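Nicotinate-nucleotide pyrophosphorylase (Ehrlichia chaffeensis, PDB 3L0G) probably catalyses the transfer of a phosphoribosyl group to quinolinate with loss of carbon dioxide, yielding nicotinate mononucleotide for NAD(+) biosynthesis. Local coordinates at residues I24-I29 against I70-E75; S127-I132 against M159-S164; V55-N60 against E75-N80. One frame throughout, in Å; residues are numbered along the deposited sequence.

Interaction 1 of 3, residues I24-I29 against I70-E75; sequences ISFSEI and IPILEE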
loop_
_atom_site.group_PDB
_atom_site.type_symbol
_atom_site.label_atom_id
_atom_site.label_comp_id
_atom_site.label_asym_id
_atom_site.label_seq_id
_atom_site.Cartn_x
_atom_site.Cartn_y
_atom_site.Cartn_z
ATOM N N ILE C 24 -3.776 -13.812 -4.297
ATOM C CA ILE C 24 -4.225 -12.431 -4.126
ATOM C C ILE C 24 -3.809 -11.876 -2.739
ATOM O O ILE C 24 -3.860 -12.605 -1.762
ATOM C CB ILE C 24 -5.758 -12.388 -4.298
ATOM C CG1 ILE C 24 -6.277 -10.947 -4.296
ATOM C CG2 ILE C 24 -6.455 -13.313 -3.226
ATOM C CD1 ILE C 24 -7.646 -10.818 -4.951
ATOM N N SER C 25 -3.379 -10.613 -2.666
ATOM C CA SER C 25 -3.062 -9.970 -1.366
ATOM C C SER C 25 -4.064 -8.890 -0.977
ATOM O O SER C 25 -4.297 -7.963 -1.753
ATOM C CB SER C 25 -1.680 -9.326 -1.384
ATOM O OG SER C 25 -1.380 -8.730 -0.123
ATOM N N PHE C 26 -4.619 -8.984 0.236
ATOM C CA PHE C 26 -5.517 -7.960 0.748
ATOM C C PHE C 26 -4.821 -7.040 1.761
ATOM O O PHE C 26 -5.474 -6.221 2.416
ATOM C CB PHE C 26 -6.758 -8.620 1.381
ATOM C CG PHE C 26 -7.516 -9.534 0.446
ATOM C CD1 PHE C 26 -8.145 -9.034 -0.663
ATOM C CD2 PHE C 26 -7.617 -10.883 0.703
ATOM C CE1 PHE C 26 -8.870 -9.866 -1.493
ATOM C CE2 PHE C 26 -8.313 -11.709 -0.130
ATOM C CZ PHE C 26 -8.949 -11.196 -1.231
ATOM N N SER C 27 -3.498 -7.159 1.900
ATOM C CA SER C 27 -2.814 -6.440 2.989
ATOM C C SER C 27 -2.959 -4.906 2.870
ATOM O O SER C 27 -3.145 -4.204 3.873
ATOM C CB SER C 27 -1.329 -6.827 3.065
ATOM O OG SER C 27 -1.164 -8.227 3.315
ATOM N N GLU C 28 -2.871 -4.384 1.657
ATOM C CA GLU C 28 -2.964 -2.936 1.457
ATOM C C GLU C 28 -4.375 -2.407 1.810
ATOM O O GLU C 28 -4.508 -1.429 2.552
ATOM C CB GLU C 28 -2.585 -2.541 0.015
ATOM C CG GLU C 28 -2.628 -1.037 -0.204
ATOM C CD GLU C 28 -2.251 -0.589 -1.621
ATOM O OE1 GLU C 28 -2.295 -1.421 -2.567
ATOM O OE2 GLU C 28 -1.917 0.620 -1.771
ATOM N N ILE C 29 -5.418 -3.046 1.274
ATOM C CA ILE C 29 -6.795 -2.587 1.560
ATOM C C ILE C 29 -7.141 -2.784 3.038
ATOM O O ILE C 29 -7.818 -1.953 3.636
ATOM C CB ILE C 29 -7.865 -3.215 0.619
ATOM C CG1 ILE C 29 -8.091 -4.726 0.883
ATOM C CG2 ILE C 29 -7.513 -2.919 -0.829
ATOM C CD1 ILE C 29 -9.355 -5.272 0.084
ATOM N N ILE C 70 -13.316 -14.386 4.084
ATOM C CA ILE C 70 -12.692 -15.045 5.243
ATOM C C ILE C 70 -11.171 -14.839 5.331
ATOM O O ILE C 70 -10.644 -14.648 6.444
ATOM C CB ILE C 70 -13.029 -16.549 5.335
ATOM C CG1 ILE C 70 -14.505 -16.763 5.586
ATOM C CG2 ILE C 70 -12.258 -17.211 6.493
ATOM C CD1 ILE C 70 -14.930 -16.362 7.008
ATOM N N PRO C 71 -10.447 -14.859 4.183
ATOM C CA PRO C 71 -8.985 -14.595 4.328
ATOM C C PRO C 71 -8.655 -13.214 4.911
ATOM O O PRO C 71 -7.626 -13.049 5.545
ATOM C CB PRO C 71 -8.442 -14.762 2.892
ATOM C CG PRO C 71 -9.474 -15.739 2.213
ATOM C CD PRO C 71 -10.808 -15.265 2.806
ATOM N N ILE C 72 -9.543 -12.239 4.747
ATOM C CA ILE C 72 -9.318 -10.926 5.313
ATOM C C ILE C 72 -9.480 -10.968 6.824
ATOM O O ILE C 72 -8.671 -10.417 7.563
ATOM C CB ILE C 72 -10.275 -9.891 4.722
ATOM C CG1 ILE C 72 -9.826 -9.584 3.303
ATOM C CG2 ILE C 72 -10.276 -8.632 5.578
ATOM C CD1 ILE C 72 -10.936 -9.137 2.372
ATOM N N LEU C 73 -10.533 -11.641 7.261
ATOM C CA LEU C 73 -10.780 -11.874 8.658
ATOM C C LEU C 73 -9.585 -12.611 9.287
ATOM O O LEU C 73 -9.119 -12.237 10.364
ATOM C CB LEU C 73 -12.065 -12.695 8.795
ATOM C CG LEU C 73 -12.443 -13.108 10.210
ATOM C CD1 LEU C 73 -13.981 -13.315 10.347
ATOM C CD2 LEU C 73 -11.651 -14.354 10.645
ATOM N N GLU C 74 -9.072 -13.632 8.596
ATOM C CA GLU C 74 -7.892 -14.336 9.068
ATOM C C GLU C 74 -6.696 -13.402 9.224
ATOM O O GLU C 74 -5.993 -13.456 10.234
ATOM C CB GLU C 74 -7.512 -15.517 8.166
ATOM C CG GLU C 74 -8.601 -16.602 7.994
ATOM C CD GLU C 74 -8.179 -17.733 7.032
ATOM O OE1 GLU C 74 -7.399 -18.589 7.486
ATOM O OE2 GLU C 74 -8.609 -17.773 5.852
ATOM N N GLU C 75 -6.461 -12.536 8.236
ATOM C CA GLU C 75 -5.258 -11.700 8.277
ATOM C C GLU C 75 -5.339 -10.693 9.427
ATOM O O GLU C 75 -4.365 -10.491 10.154
ATOM C CB GLU C 75 -5.027 -10.981 6.945
ATOM C CG GLU C 75 -3.622 -10.424 6.877
ATOM C CD GLU C 75 -3.242 -9.904 5.520
ATOM O OE1 GLU C 75 -3.534 -10.578 4.514
ATOM O OE2 GLU C 75 -2.612 -8.828 5.477
#
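Helix 70-79, in the N-terminal domain of the quinolinate phosphoribosyltransferase family, receives the start of helix 27-38: F26, the N-cap of the docking helix, and S27 meet P71, I72 and E75. The F26 ring makes the apolar half of the contact. I72 crosses it at about a right angle: CD1 sits over one ring face, 4.1 Å from the F26 centroid and 15° off the ring normal, a CH-pi contact. I72 CG1 lies 3.7 Å from F26 CD2 and equally close to CB and CG, so the isoleucine covers the root of the ring as well as its face. P71 CB comes in at the ring edge, 4.3 Å from F26 CE2.

One hydrogen bond makes the polar half. S27 OG donates to E75 OE2 at 2.7 Å, meeting the carboxylate oxygen on its syn side and 17° out of the carboxylate plane. E75 spans the gap because its CG is anti to the backbone N (chi1 -165°) and the chain stays extended beyond CG. With the carboxylate beside the first turn of helix 27-38, the helix end would probably favour its negative charge. S27 of the second subunit also packs on E75, which places this bond at a subunit interface.

Helix 158-167 joins the apolar side: Y163 meets the F26 ring edge-to-face, and L160 touches both F26 and I72. F122 of helix 116-139 lies against I72 and I29, while strand 84-88 packs on helix 70-79 at I70, L73 and E74.

Interaction 2 of 3, residues S127-I132 against M159-S164; sequences SGIASI and MLDKYS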
loop_
_atom_site.group_PDB
_atom_site.type_symbol
_atom_site.label_atom_id
_atom_site.label_comp_id
_atom_site.label_asym_id
_atom_site.label_seq_id
_atom_site.Cartn_x
_atom_site.Cartn_y
_atom_site.Cartn_z
ATOM N N SER C 127 -19.242 -10.843 0.819
ATOM C CA SER C 127 -20.297 -11.846 0.761
ATOM C C SER C 127 -21.514 -11.359 -0.048
ATOM O O SER C 127 -22.196 -12.163 -0.711
ATOM C CB SER C 127 -20.703 -12.321 2.174
ATOM O OG SER C 127 -19.680 -13.129 2.751
ATOM N N GLY C 128 -21.792 -10.055 -0.005
ATOM C CA GLY C 128 -22.859 -9.493 -0.844
ATOM C C GLY C 128 -22.583 -9.698 -2.323
ATOM O O GLY C 128 -23.453 -10.112 -3.080
ATOM N N ILE C 129 -21.358 -9.440 -2.745
ATOM C CA ILE C 129 -20.986 -9.689 -4.150
ATOM C C ILE C 129 -21.018 -11.183 -4.524
ATOM O O ILE C 129 -21.598 -11.569 -5.525
ATOM C CB ILE C 129 -19.634 -9.069 -4.452
ATOM C CG1 ILE C 129 -19.745 -7.541 -4.311
ATOM C CG2 ILE C 129 -19.138 -9.475 -5.856
ATOM C CD1 ILE C 129 -18.375 -6.784 -4.361
ATOM N N ALA C 130 -20.436 -12.034 -3.694
ATOM C CA ALA C 130 -20.394 -13.464 -3.992
ATOM C C ALA C 130 -21.821 -13.997 -4.073
ATOM O O ALA C 130 -22.127 -14.769 -4.953
ATOM C CB ALA C 130 -19.596 -14.218 -2.938
ATOM N N SER C 131 -22.699 -13.542 -3.177
ATOM C CA SER C 131 -24.073 -14.021 -3.154
ATOM C C SER C 131 -24.903 -13.532 -4.351
ATOM O O SER C 131 -25.645 -14.318 -4.939
ATOM C CB SER C 131 -24.752 -13.640 -1.841
ATOM O OG SER C 131 -23.971 -14.073 -0.723
ATOM N N ILE C 132 -24.789 -12.263 -4.749
ATOM C CA ILE C 132 -25.578 -11.820 -5.925
ATOM C C ILE C 132 -25.066 -12.540 -7.207
ATOM O O ILE C 132 -25.847 -12.963 -8.067
ATOM C CB ILE C 132 -25.654 -10.266 -6.069
ATOM C CG1 ILE C 132 -26.700 -9.868 -7.113
ATOM C CG2 ILE C 132 -24.321 -9.674 -6.464
ATOM C CD1 ILE C 132 -28.108 -10.479 -6.857
ATOM N N MET C 159 -9.820 -5.455 -6.901
ATOM C CA MET C 159 -9.389 -6.848 -6.871
ATOM C C MET C 159 -10.253 -7.623 -5.886
ATOM O O MET C 159 -10.617 -8.747 -6.172
ATOM C CB MET C 159 -7.865 -6.965 -6.588
ATOM C CG MET C 159 -6.979 -6.494 -7.754
ATOM S SD MET C 159 -7.366 -7.300 -9.343
ATOM C CE MET C 159 -6.848 -8.996 -8.945
ATOM N N LEU C 160 -10.621 -7.041 -4.741
ATOM C CA LEU C 160 -11.569 -7.753 -3.849
ATOM C C LEU C 160 -12.914 -8.038 -4.548
ATOM O O LEU C 160 -13.519 -9.093 -4.354
ATOM C CB LEU C 160 -11.837 -6.963 -2.576
ATOM C CG LEU C 160 -12.871 -7.571 -1.627
ATOM C CD1 LEU C 160 -12.487 -9.015 -1.240
ATOM C CD2 LEU C 160 -13.045 -6.689 -0.432
ATOM N N ASP C 161 -13.384 -7.092 -5.359
ATOM C CA ASP C 161 -14.709 -7.224 -6.004
ATOM C C ASP C 161 -14.665 -8.315 -7.065
ATOM O O ASP C 161 -15.524 -9.219 -7.090
ATOM C CB ASP C 161 -15.198 -5.881 -6.564
ATOM C CG ASP C 161 -15.682 -4.905 -5.459
ATOM O OD1 ASP C 161 -15.518 -5.195 -4.240
ATOM O OD2 ASP C 161 -16.211 -3.826 -5.821
ATOM N N LYS C 162 -13.620 -8.292 -7.890
ATOM C CA LYS C 162 -13.466 -9.323 -8.902
ATOM C C LYS C 162 -13.229 -10.695 -8.259
ATOM O O LYS C 162 -13.753 -11.663 -8.742
ATOM C CB LYS C 162 -12.380 -8.985 -9.928
ATOM C CG LYS C 162 -12.857 -7.965 -10.976
ATOM C CD LYS C 162 -11.756 -7.548 -11.882
ATOM C CE LYS C 162 -12.280 -6.741 -13.056
ATOM N NZ LYS C 162 -13.030 -7.605 -13.977
ATOM N N TYR C 163 -12.458 -10.760 -7.177
ATOM C CA TYR C 163 -12.286 -12.001 -6.423
ATOM C C TYR C 163 -13.631 -12.574 -5.914
ATOM O O TYR C 163 -13.865 -13.784 -5.924
ATOM C CB TYR C 163 -11.355 -11.734 -5.217
ATOM C CG TYR C 163 -11.342 -12.837 -4.169
ATOM C CD1 TYR C 163 -10.587 -14.000 -4.347
ATOM C CD2 TYR C 163 -12.054 -12.717 -2.995
ATOM C CE1 TYR C 163 -10.581 -15.021 -3.370
ATOM C CE2 TYR C 163 -12.042 -13.740 -2.015
ATOM C CZ TYR C 163 -11.316 -14.873 -2.211
ATOM O OH TYR C 163 -11.339 -15.857 -1.227
ATOM N N SER C 164 -14.504 -11.686 -5.450
ATOM C CA SER C 164 -15.753 -12.113 -4.829
ATOM C C SER C 164 -16.743 -12.612 -5.900
ATOM O O SER C 164 -17.524 -13.564 -5.659
ATOM C CB SER C 164 -16.347 -10.971 -4.003
ATOM O OG SER C 164 -15.476 -10.487 -2.985
#
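Around A130 and S164, whose CA atoms are 4.9 Å apart, helices 116-139 and 158-167 run in broadly the same direction, their local axes 8.7 Å apart at closest and crossing at -36°. This is buried helix-helix packing near the centre of the chain, among residues that belong to the C-terminal domain of the quinolinate phosphoribosyltransferase family. Small residues bring the backbones together: A130 CA makes a CA-H...O contact with S164 O at 3.3 Å, and the A130 methyl carbon CB lies 3.5 Å from the same oxygen.

I129 carries most of the side-chain contact and divides its branches between two partners. Its CG2 methyl rests 3.7 Å from S164 CB. The other branch is extended (chi2 170°) and carries CD1 across D161 at about a right angle, 3.3 Å from D161 OD1. This carboxylate takes its hydrogen bonds outside the two segments, OD1 with H125 NE2, one turn before I129 on helix 116-139, and OD2 with T154 OG1. I129 thus packs against an acid that is already tied down on both oxygens. F285 touches I129 as well, and V66 touches A130.

No hydrogen bond joins the two segments directly. S164 instead turns its hydroxyl back along its own helix: OG donates to L160 O at 2.8 Å, tilted 31° from the carbonyl plane, and S164 N takes the same oxygen at 3.0 Å.

Interaction 3 of 3, residues V55-N60 against E75-N80; sequences VNFAIN and EVFNMN
F57, in the middle of strand 54-61, and F77, in the later part of helix 70-79, join the four-stranded antiparallel sheet to a helix packed on its face, an alpha/beta layer in the N-terminal domain of the quinolinate phosphoribosyltransferase family.

The direct contact is aromatic. The two side chains approach from opposite directions, and their outer atoms meet: F57 CE1 lies 3.7 Å from both F77 CZ and F77 CE2, while F57 CZ is 3.8 Å from F77 CE2. The centroids are 5.4 Å apart and the planes stand at 71°, an oblique pairing that is neither a parallel stack nor an edge-to-face one. The CB of F57 already points at the helix, and from there CG, placed between the backbone N and the carbonyl carbon (chi1 76°), sets the direction of the ring. The CB of F77 points back at the strand, and its ring presents CZ and CE2 to F57.

Apolar neighbours pack round the pair. L112 of helix 109-112 touches both phenylalanines, L292 and I294 of the adjoining strand 290-294 lie against F57, and V103, I119 and the ring of Y86 against F77.

Hydrogen bonds serve the strand, where the backbone of F57 pairs with G105 of the neighbouring strand 101-108. None crosses between strand and helix.

The chemistry of the contact is therefore that of dispersion and shape fit between two buried rings. Without a directional polar bond across the interface, their relative tilt is probably set by the surrounding side chains, L112, V103 and I119 together with those of strand 290-294.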
loop_
_atom_site.group_PDB
_atom_site.type_symbol
_atom_site.label_atom_id
_atom_site.label_comp_id
_atom_site.label_asym_id
_atom_site.label_seq_id
_atom_site.Cartn_x
_atom_site.Cartn_y
_atom_site.Cartn_z
ATOM N N VAL C 55 -13.334 -12.546 26.305
ATOM C CA VAL C 55 -14.668 -12.837 25.797
ATOM C C VAL C 55 -14.634 -13.992 24.805
ATOM O O VAL C 55 -13.680 -14.111 24.036
ATOM C CB VAL C 55 -15.302 -11.613 25.084
ATOM C CG1 VAL C 55 -15.570 -10.474 26.071
ATOM C CG2 VAL C 55 -14.451 -11.152 23.881
ATOM N N ASN C 56 -15.661 -14.845 24.850
ATOM C CA ASN C 56 -15.959 -15.755 23.756
ATOM C C ASN C 56 -16.749 -15.008 22.705
ATOM O O ASN C 56 -17.689 -14.292 23.024
ATOM C CB ASN C 56 -16.740 -17.000 24.232
ATOM C CG ASN C 56 -15.915 -17.881 25.179
ATOM O OD1 ASN C 56 -14.688 -17.917 25.098
ATOM N ND2 ASN C 56 -16.592 -18.586 26.085
ATOM N N PHE C 57 -16.369 -15.183 21.448
ATOM C CA PHE C 57 -17.035 -14.500 20.336
ATOM C C PHE C 57 -17.396 -15.443 19.200
ATOM O O PHE C 57 -16.784 -16.495 19.045
ATOM C CB PHE C 57 -16.134 -13.377 19.809
ATOM C CG PHE C 57 -14.979 -13.842 18.967
ATOM C CD1 PHE C 57 -15.105 -13.947 17.589
ATOM C CD2 PHE C 57 -13.748 -14.132 19.541
ATOM C CE1 PHE C 57 -14.046 -14.359 16.802
ATOM C CE2 PHE C 57 -12.681 -14.556 18.749
ATOM C CZ PHE C 57 -12.838 -14.675 17.387
ATOM N N ALA C 58 -18.366 -15.019 18.395
ATOM C CA ALA C 58 -18.739 -15.661 17.147
ATOM C C ALA C 58 -19.160 -14.629 16.092
ATOM O O ALA C 58 -19.865 -13.646 16.394
ATOM C CB ALA C 58 -19.896 -16.664 17.378
ATOM N N ILE C 59 -18.734 -14.863 14.858
ATOM C CA ILE C 59 -19.163 -14.088 13.720
ATOM C C ILE C 59 -20.256 -14.922 13.102
ATOM O O ILE C 59 -19.980 -16.009 12.628
ATOM C CB ILE C 59 -18.007 -13.921 12.693
ATOM C CG1 ILE C 59 -16.791 -13.243 13.343
ATOM C CG2 ILE C 59 -18.480 -13.172 11.455
ATOM C CD1 ILE C 59 -16.742 -11.773 13.188
ATOM N N ASN C 60 -21.492 -14.413 13.125
ATOM C CA ASN C 60 -22.670 -15.173 12.773
ATOM C C ASN C 60 -23.424 -14.484 11.656
ATOM O O ASN C 60 -23.631 -13.274 11.693
ATOM C CB ASN C 60 -23.603 -15.315 14.010
ATOM C CG ASN C 60 -23.051 -16.274 15.048
ATOM O OD1 ASN C 60 -22.417 -17.286 14.699
ATOM N ND2 ASN C 60 -23.309 -15.981 16.330
ATOM N N GLU C 75 -6.461 -12.536 8.236
ATOM C CA GLU C 75 -5.258 -11.700 8.277
ATOM C C GLU C 75 -5.339 -10.693 9.427
ATOM O O GLU C 75 -4.365 -10.491 10.154
ATOM C CB GLU C 75 -5.027 -10.981 6.945
ATOM C CG GLU C 75 -3.622 -10.424 6.877
ATOM C CD GLU C 75 -3.242 -9.904 5.520
ATOM O OE1 GLU C 75 -3.534 -10.578 4.514
ATOM O OE2 GLU C 75 -2.612 -8.828 5.477
ATOM N N VAL C 76 -6.496 -10.065 9.588
ATOM C CA VAL C 76 -6.712 -9.148 10.707
ATOM C C VAL C 76 -6.565 -9.840 12.081
ATOM O O VAL C 76 -5.870 -9.317 12.977
ATOM C CB VAL C 76 -8.095 -8.427 10.619
ATOM C CG1 VAL C 76 -8.262 -7.451 11.781
ATOM C CG2 VAL C 76 -8.248 -7.707 9.297
ATOM N N PHE C 77 -7.195 -11.001 12.260
ATOM C CA PHE C 77 -7.066 -11.712 13.536
ATOM C C PHE C 77 -5.616 -12.079 13.791
ATOM O O PHE C 77 -5.164 -11.998 14.943
ATOM C CB PHE C 77 -7.957 -12.964 13.658
ATOM C CG PHE C 77 -9.446 -12.679 13.922
ATOM C CD1 PHE C 77 -9.906 -11.434 14.336
ATOM C CD2 PHE C 77 -10.364 -13.683 13.768
ATOM C CE1 PHE C 77 -11.261 -11.204 14.561
ATOM C CE2 PHE C 77 -11.741 -13.464 14.001
ATOM C CZ PHE C 77 -12.179 -12.223 14.397
ATOM N N ASN C 78 -4.891 -12.450 12.724
ATOM C CA ASN C 78 -3.490 -12.882 12.826
ATOM C C ASN C 78 -2.499 -11.769 13.175
ATOM O O ASN C 78 -1.407 -12.057 13.616
ATOM C CB ASN C 78 -3.019 -13.607 11.547
ATOM C CG ASN C 78 -3.685 -14.960 11.366
ATOM O OD1 ASN C 78 -3.664 -15.564 10.271
ATOM N ND2 ASN C 78 -4.310 -15.428 12.420
ATOM N N MET C 79 -2.894 -10.512 12.997
ATOM C CA MET C 79 -2.089 -9.381 13.463
ATOM C C MET C 79 -2.031 -9.339 14.993
ATOM O O MET C 79 -1.073 -8.831 15.552
ATOM C CB MET C 79 -2.664 -8.051 12.940
ATOM C CG MET C 79 -2.669 -7.932 11.431
ATOM S SD MET C 79 -3.602 -6.473 10.881
ATOM C CE MET C 79 -2.480 -5.174 11.402
ATOM N N ASN C 80 -3.047 -9.917 15.646
ATOM C CA ASN C 80 -3.199 -9.941 17.111
ATOM C C ASN C 80 -3.163 -11.382 17.685
ATOM O O ASN C 80 -4.000 -11.739 18.536
ATOM C CB ASN C 80 -4.560 -9.261 17.461
ATOM C CG ASN C 80 -4.780 -7.905 16.726
ATOM O OD1 ASN C 80 -4.172 -6.895 17.094
ATOM N ND2 ASN C 80 -5.629 -7.899 15.664
#

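Overall arrangement
Interactions 1 and 3 both use helix 70-79: its first turns meet the start of helix 27-38, its later turns the sheet strand 54-61. Their centres are 13 Å apart, they share E75, and their segments alternate along the chain; L73 also touches I59. Interaction 2 follows later in sequence, between helices 116-139 and 158-167, with its centre 14 Å from that of interaction 1. These two are in touch, since I24 and F26 pack on helix 158-167. Interactions 2 and 3 stay about 9 Å apart at their nearest atoms. Interaction 1 thus bridges the sheet-bearing N-terminal region and the helices of the chain's centre.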